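Local coordinates for LRR receptor-like serine/threonine-protein kinase RGI3 (Arabidopsis thaliana, PDB 5HZ0) that binds sulfated RGF root-growth peptide hormones through its extracellular leucine-rich repeats and, as a receptor kinase, relays a signal that maintains the root stem cell niche, at residues 180-185 and 204-209; 230-235 and 248-253. The protein carries 5 engineered substitutions. All coordinates share one frame; numbering follows the deposited sequence.

Contact 1 of 2, residues 180-185 and 204-209; sequences NLKRVQ and YCTELQ
Gln209 N donates a hydrogen bond to Gln185 O, 2.8 Å long and fairly straight at 159°. The donor lies in the carbonyl plane and uses a lone pair of the oxygen. This is the one hydrogen bond between 180-185 and 204-209. The two glutamine side chains run side by side from it in the same direction. Their amide planes are 18° apart, so they lie nearly parallel. Gln185 OE1 and Gln209 NE2 stay 3.9 Å apart, too far for a bond.

The two segments are equivalent loops of successive leucine-rich repeats. Each leads into a short parallel strand, 186-188 and 210-212, and one loop stacks on the next as coils do in this solenoid. Cys205 to Leu208 form a type I beta turn, which turns the Glu207 side chain toward the backbone of 182-184.

Lys182 can be followed outward from CB. The chain bends at chi2 (82°) and is extended from there on, which lays it along the backbone of Tyr204. CG and CD pass Tyr204 O at 4.0 and 3.8 Å, and CE comes closest, 3.3 Å from that oxygen. NZ ends near both Tyr204 O and Tyr204 CB. It is hydrogen-bonded to Gly179 O, just before the segment in the chain.

Glu207 CB faces Lys182 O and Val184 O, and CG comes to 3.2 Å from Lys182 O. The carboxylate carries on past the contact to a salt bridge with Lys231.

On the buried side Val184 CG1 packs on Leu208 CD1 at 3.9 Å, the two side chains pointing the same way. Leu208 CD1 also touches Gln185 O. Cys205 CB sits 3.5 Å from Leu181 O, with SG close to the same oxygen.

Contact 2 of 2, residues 230-235 and 248-253; sequences KKLQSL and TELGNC
This is a mostly apolar contact inside one coil of the solenoid. It joins the loop and strand start of 230-235 to the 3-10 segment 248-251 and the turn after it. No hydrogen bond crosses it. Leu235 CD2 meets Leu250 CD2 at 4.1 Å, methyl to methyl, with the two side chains crossing at a slant. Leu232 CD2 lies 4.2 Å from Cys253 SG and slightly farther from Leu250 CD2. In both Leu232 and Leu235 CG is anti to the backbone N (chi1 -169° and -165°), which carries the methyls inward. The sulfur of Cys253 thus takes part in the apolar core.

Lys230 closes the outer edge. Its chain bends at chi2 and runs alongside Asn252, with CD 3.7 Å from Asn252 O and NZ near Asn252 CB. The ammonium group makes a weak hydrogen bond to Gly227 O instead. Within 248-253, Gly251 N, Asn252 N and Cys253 N bond back to Thr248 O, Glu249 O and Leu250 O. Inward leucines from the strand side, met by a leucine on a short 3-10 turn on the convex side, are typical of a plant leucine-rich repeat.

Contact 1 joins neighbouring coils, whereas contact 2 spans the interior of a single coil. Contact 2 is largely buried and apolar, with one exposed lysine, Lys230, along its outer side. Contact 1 is only partly buried and mixes a backbone hydrogen bond, polar side chains and a small apolar patch. It also covers about twice the surface, 526 against 260 Å². The two adjoin directly. Gln209 O probably accepts hydrogen bonds from Gln233 N and Ser234 N, and it packs on Leu232 CD1. Segments 180-185, 204-209 and 230-235 thus stack in turn.

Contact 1 of 2, residues 180-185 and 204-209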
loop_
_atom_site.group_PDB
_atom_site.type_symbol
_atom_site.label_atom_id
_atom_site.label_comp_id
_atom_site.label_asym_id
_atom_site.label_seq_id
_atom_site.Cartn_x
_atom_site.Cartn_y
_atom_site.Cartn_z
ATOM N N ASN A 180 -26.974 -25.266 1.366
ATOM C CA ASN A 180 -28.331 -25.428 0.873
ATOM C C ASN A 180 -28.707 -24.324 -0.124
ATOM O O ASN A 180 -29.755 -24.380 -0.755
ATOM C CB ASN A 180 -29.331 -25.447 2.033
ATOM C CG ASN A 180 -29.546 -26.840 2.591
ATOM O OD1 ASN A 180 -29.349 -27.085 3.785
ATOM N ND2 ASN A 180 -29.950 -27.766 1.723
ATOM N N LEU A 181 -27.850 -23.320 -0.273
ATOM C CA LEU A 181 -28.230 -22.213 -1.113
ATOM C C LEU A 181 -27.730 -22.559 -2.489
ATOM O O LEU A 181 -26.577 -22.312 -2.830
ATOM C CB LEU A 181 -27.551 -20.939 -0.612
ATOM C CG LEU A 181 -28.032 -20.505 0.765
ATOM C CD1 LEU A 181 -27.381 -19.200 1.198
ATOM C CD2 LEU A 181 -29.538 -20.382 0.752
ATOM N N LYS A 182 -28.646 -23.049 -3.314
ATOM C CA LYS A 182 -28.253 -23.679 -4.559
ATOM C C LYS A 182 -28.260 -22.659 -5.669
ATOM O O LYS A 182 -27.779 -22.910 -6.759
ATOM C CB LYS A 182 -29.189 -24.848 -4.873
ATOM C CG LYS A 182 -28.509 -26.210 -4.844
ATOM C CD LYS A 182 -28.393 -26.751 -3.439
ATOM C CE LYS A 182 -27.578 -28.044 -3.407
ATOM N NZ LYS A 182 -27.400 -28.582 -2.018
ATOM N N ARG A 183 -28.879 -21.521 -5.399
ATOM C CA ARG A 183 -28.862 -20.405 -6.331
ATOM C C ARG A 183 -27.979 -19.228 -5.971
ATOM O O ARG A 183 -27.943 -18.271 -6.737
ATOM C CB ARG A 183 -30.292 -19.931 -6.612
ATOM C CG ARG A 183 -31.214 -21.090 -6.962
ATOM C CD ARG A 183 -32.635 -20.641 -7.065
ATOM N NE ARG A 183 -33.184 -20.960 -8.372
ATOM C CZ ARG A 183 -34.445 -20.741 -8.724
ATOM N NH1 ARG A 183 -35.286 -20.201 -7.853
ATOM N NH2 ARG A 183 -34.858 -21.064 -9.944
ATOM N N VAL A 184 -27.316 -19.243 -4.809
ATOM C CA VAL A 184 -26.517 -18.071 -4.430
ATOM C C VAL A 184 -25.318 -17.847 -5.367
ATOM O O VAL A 184 -24.586 -18.765 -5.712
ATOM C CB VAL A 184 -26.101 -18.036 -2.918
ATOM C CG1 VAL A 184 -24.776 -18.772 -2.670
ATOM C CG2 VAL A 184 -25.992 -16.605 -2.431
ATOM N N GLN A 185 -25.148 -16.602 -5.780
ATOM C CA GLN A 185 -24.125 -16.216 -6.744
ATOM C C GLN A 185 -22.961 -15.501 -6.077
ATOM O O GLN A 185 -21.797 -15.790 -6.351
ATOM C CB GLN A 185 -24.715 -15.412 -7.913
ATOM C CG GLN A 185 -25.509 -16.277 -8.899
ATOM C CD GLN A 185 -26.083 -15.485 -10.070
ATOM O OE1 GLN A 185 -25.539 -14.454 -10.468
ATOM N NE2 GLN A 185 -27.197 -15.959 -10.612
ATOM N N TYR A 204 -21.486 -27.219 -2.160
ATOM C CA TYR A 204 -22.828 -27.592 -2.612
ATOM C C TYR A 204 -23.547 -26.422 -3.279
ATOM O O TYR A 204 -24.643 -26.592 -3.810
ATOM C CB TYR A 204 -23.694 -28.100 -1.442
ATOM C CG TYR A 204 -23.390 -29.515 -0.983
ATOM C CD1 TYR A 204 -23.342 -30.563 -1.888
ATOM C CD2 TYR A 204 -23.136 -29.797 0.367
ATOM C CE1 TYR A 204 -23.061 -31.846 -1.473
ATOM C CE2 TYR A 204 -22.853 -31.085 0.790
ATOM C CZ TYR A 204 -22.816 -32.105 -0.135
ATOM O OH TYR A 204 -22.533 -33.391 0.262
ATOM N N CYS A 205 -22.944 -25.236 -3.263
ATOM C CA CYS A 205 -23.634 -24.079 -3.805
ATOM C C CYS A 205 -23.215 -23.999 -5.243
ATOM O O CYS A 205 -22.174 -23.412 -5.549
ATOM C CB CYS A 205 -23.141 -22.820 -3.076
ATOM S SG CYS A 205 -23.397 -22.810 -1.235
ATOM N N THR A 206 -24.078 -24.466 -6.146
ATOM C CA THR A 206 -23.613 -24.827 -7.482
ATOM C C THR A 206 -23.417 -23.607 -8.370
ATOM O O THR A 206 -22.557 -23.591 -9.245
ATOM C CB THR A 206 -24.520 -25.894 -8.156
ATOM O OG1 THR A 206 -25.635 -25.270 -8.813
ATOM C CG2 THR A 206 -25.021 -26.890 -7.136
ATOM N N GLU A 207 -24.214 -22.585 -8.103
ATOM C CA GLU A 207 -24.187 -21.312 -8.812
ATOM C C GLU A 207 -23.195 -20.282 -8.269
ATOM O O GLU A 207 -23.138 -19.162 -8.777
ATOM C CB GLU A 207 -25.582 -20.711 -8.785
ATOM C CG GLU A 207 -26.588 -21.597 -9.452
ATOM C CD GLU A 207 -26.326 -21.712 -10.957
ATOM O OE1 GLU A 207 -26.574 -20.723 -11.690
ATOM O OE2 GLU A 207 -25.862 -22.785 -11.410
ATOM N N LEU A 208 -22.445 -20.622 -7.218
ATOM C CA LEU A 208 -21.515 -19.651 -6.651
ATOM C C LEU A 208 -20.493 -19.146 -7.665
ATOM O O LEU A 208 -19.815 -19.918 -8.330
ATOM C CB LEU A 208 -20.804 -20.195 -5.420
ATOM C CG LEU A 208 -20.107 -19.124 -4.583
ATOM C CD1 LEU A 208 -21.156 -18.130 -4.091
ATOM C CD2 LEU A 208 -19.385 -19.783 -3.437
ATOM N N GLN A 209 -20.396 -17.828 -7.743
ATOM C CA GLN A 209 -19.568 -17.115 -8.700
ATOM C C GLN A 209 -18.467 -16.377 -7.969
ATOM O O GLN A 209 -17.303 -16.435 -8.385
ATOM C CB GLN A 209 -20.400 -16.169 -9.593
ATOM C CG GLN A 209 -21.413 -16.922 -10.458
ATOM C CD GLN A 209 -22.039 -16.089 -11.586
ATOM O OE1 GLN A 209 -21.730 -14.908 -11.762
ATOM N NE2 GLN A 209 -22.932 -16.718 -12.348
#

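Contact 2 of 2, residues 230-235 and 248-253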
loop_
_atom_site.group_PDB
_atom_site.type_symbol
_atom_site.label_atom_id
_atom_site.label_comp_id
_atom_site.label_asym_id
_atom_site.label_seq_id
_atom_site.Cartn_x
_atom_site.Cartn_y
_atom_site.Cartn_z
ATOM N N LYS A 230 -18.428 -24.973 -10.603
ATOM C CA LYS A 230 -18.066 -24.801 -12.017
ATOM C C LYS A 230 -18.267 -23.387 -12.548
ATOM O O LYS A 230 -17.676 -23.031 -13.563
ATOM C CB LYS A 230 -18.793 -25.802 -12.928
ATOM C CG LYS A 230 -18.609 -27.273 -12.556
ATOM C CD LYS A 230 -17.132 -27.673 -12.328
ATOM C CE LYS A 230 -17.029 -29.154 -11.910
ATOM N NZ LYS A 230 -15.749 -29.536 -11.242
ATOM N N LYS A 231 -19.085 -22.587 -11.865
ATOM C CA LYS A 231 -19.323 -21.204 -12.272
ATOM C C LYS A 231 -18.452 -20.185 -11.537
ATOM O O LYS A 231 -18.568 -18.986 -11.795
ATOM C CB LYS A 231 -20.797 -20.810 -12.097
ATOM C CG LYS A 231 -21.824 -21.805 -12.606
ATOM C CD LYS A 231 -21.814 -21.917 -14.101
ATOM C CE LYS A 231 -23.037 -22.689 -14.583
ATOM N NZ LYS A 231 -24.308 -22.037 -14.137
ATOM N N LEU A 232 -17.596 -20.653 -10.625
ATOM C CA LEU A 232 -16.749 -19.768 -9.805
ATOM C C LEU A 232 -15.888 -18.796 -10.624
ATOM O O LEU A 232 -15.179 -19.198 -11.541
ATOM C CB LEU A 232 -15.842 -20.605 -8.901
ATOM C CG LEU A 232 -15.070 -19.885 -7.787
ATOM C CD1 LEU A 232 -16.055 -19.236 -6.838
ATOM C CD2 LEU A 232 -14.142 -20.848 -7.036
ATOM N N GLN A 233 -15.938 -17.519 -10.279
ATOM C CA GLN A 233 -15.204 -16.500 -11.028
ATOM C C GLN A 233 -14.154 -15.812 -10.158
ATOM O O GLN A 233 -12.984 -15.720 -10.528
ATOM C CB GLN A 233 -16.144 -15.482 -11.700
ATOM C CG GLN A 233 -17.302 -16.143 -12.446
ATOM C CD GLN A 233 -18.095 -15.187 -13.331
ATOM O OE1 GLN A 233 -17.763 -14.012 -13.455
ATOM N NE2 GLN A 233 -19.158 -15.696 -13.941
ATOM N N SER A 234 -14.589 -15.235 -9.051
ATOM C CA SER A 234 -13.646 -14.531 -8.199
ATOM C C SER A 234 -13.634 -15.096 -6.782
ATOM O O SER A 234 -14.674 -15.311 -6.151
ATOM C CB SER A 234 -13.926 -13.033 -8.197
ATOM O OG SER A 234 -15.242 -12.773 -7.752
ATOM N N LEU A 235 -12.439 -15.382 -6.305
ATOM C CA LEU A 235 -12.272 -15.905 -4.967
ATOM C C LEU A 235 -11.371 -14.925 -4.183
ATOM O O LEU A 235 -10.163 -14.856 -4.420
ATOM C CB LEU A 235 -11.651 -17.300 -5.088
ATOM C CG LEU A 235 -11.639 -18.274 -3.916
ATOM C CD1 LEU A 235 -13.041 -18.556 -3.411
ATOM C CD2 LEU A 235 -10.945 -19.572 -4.317
ATOM N N THR A 248 -5.758 -28.412 -5.393
ATOM C CA THR A 248 -5.504 -28.704 -6.787
ATOM C C THR A 248 -6.775 -28.504 -7.615
ATOM O O THR A 248 -6.748 -28.009 -8.752
ATOM C CB THR A 248 -5.038 -30.167 -6.898
ATOM O OG1 THR A 248 -3.608 -30.200 -6.868
ATOM C CG2 THR A 248 -5.537 -30.816 -8.165
ATOM N N GLU A 249 -7.894 -28.872 -7.007
ATOM C CA GLU A 249 -9.173 -28.892 -7.681
ATOM C C GLU A 249 -9.604 -27.536 -8.233
ATOM O O GLU A 249 -10.496 -27.484 -9.072
ATOM C CB GLU A 249 -10.237 -29.442 -6.733
ATOM C CG GLU A 249 -10.148 -30.945 -6.527
ATOM C CD GLU A 249 -8.949 -31.353 -5.727
ATOM O OE1 GLU A 249 -8.429 -30.505 -4.966
ATOM O OE2 GLU A 249 -8.527 -32.519 -5.846
ATOM N N LEU A 250 -8.988 -26.451 -7.762
ATOM C CA LEU A 250 -9.278 -25.122 -8.298
ATOM C C LEU A 250 -8.997 -25.038 -9.809
ATOM O O LEU A 250 -9.617 -24.244 -10.510
ATOM C CB LEU A 250 -8.497 -24.032 -7.561
ATOM C CG LEU A 250 -9.043 -23.626 -6.200
ATOM C CD1 LEU A 250 -8.112 -22.625 -5.536
ATOM C CD2 LEU A 250 -10.441 -23.059 -6.324
ATOM N N GLY A 251 -8.087 -25.875 -10.304
ATOM C CA GLY A 251 -7.836 -25.957 -11.728
ATOM C C GLY A 251 -9.039 -26.413 -12.549
ATOM O O GLY A 251 -9.013 -26.364 -13.776
ATOM N N ASN A 252 -10.081 -26.863 -11.858
ATOM C CA ASN A 252 -11.336 -27.349 -12.449
ATOM C C ASN A 252 -12.447 -26.298 -12.568
ATOM O O ASN A 252 -13.608 -26.638 -12.779
ATOM C CB ASN A 252 -11.857 -28.585 -11.706
ATOM C CG ASN A 252 -10.804 -29.649 -11.565
ATOM O OD1 ASN A 252 -9.877 -29.722 -12.376
ATOM N ND2 ASN A 252 -10.920 -30.472 -10.519
ATOM N N CYS A 253 -12.099 -25.034 -12.367
ATOM C CA CYS A 253 -13.081 -23.958 -12.386
ATOM C C CYS A 253 -12.784 -23.077 -13.600
ATOM O O CYS A 253 -12.017 -22.116 -13.513
ATOM C CB CYS A 253 -12.991 -23.132 -11.100
ATOM S SG CYS A 253 -13.328 -24.059 -9.570
#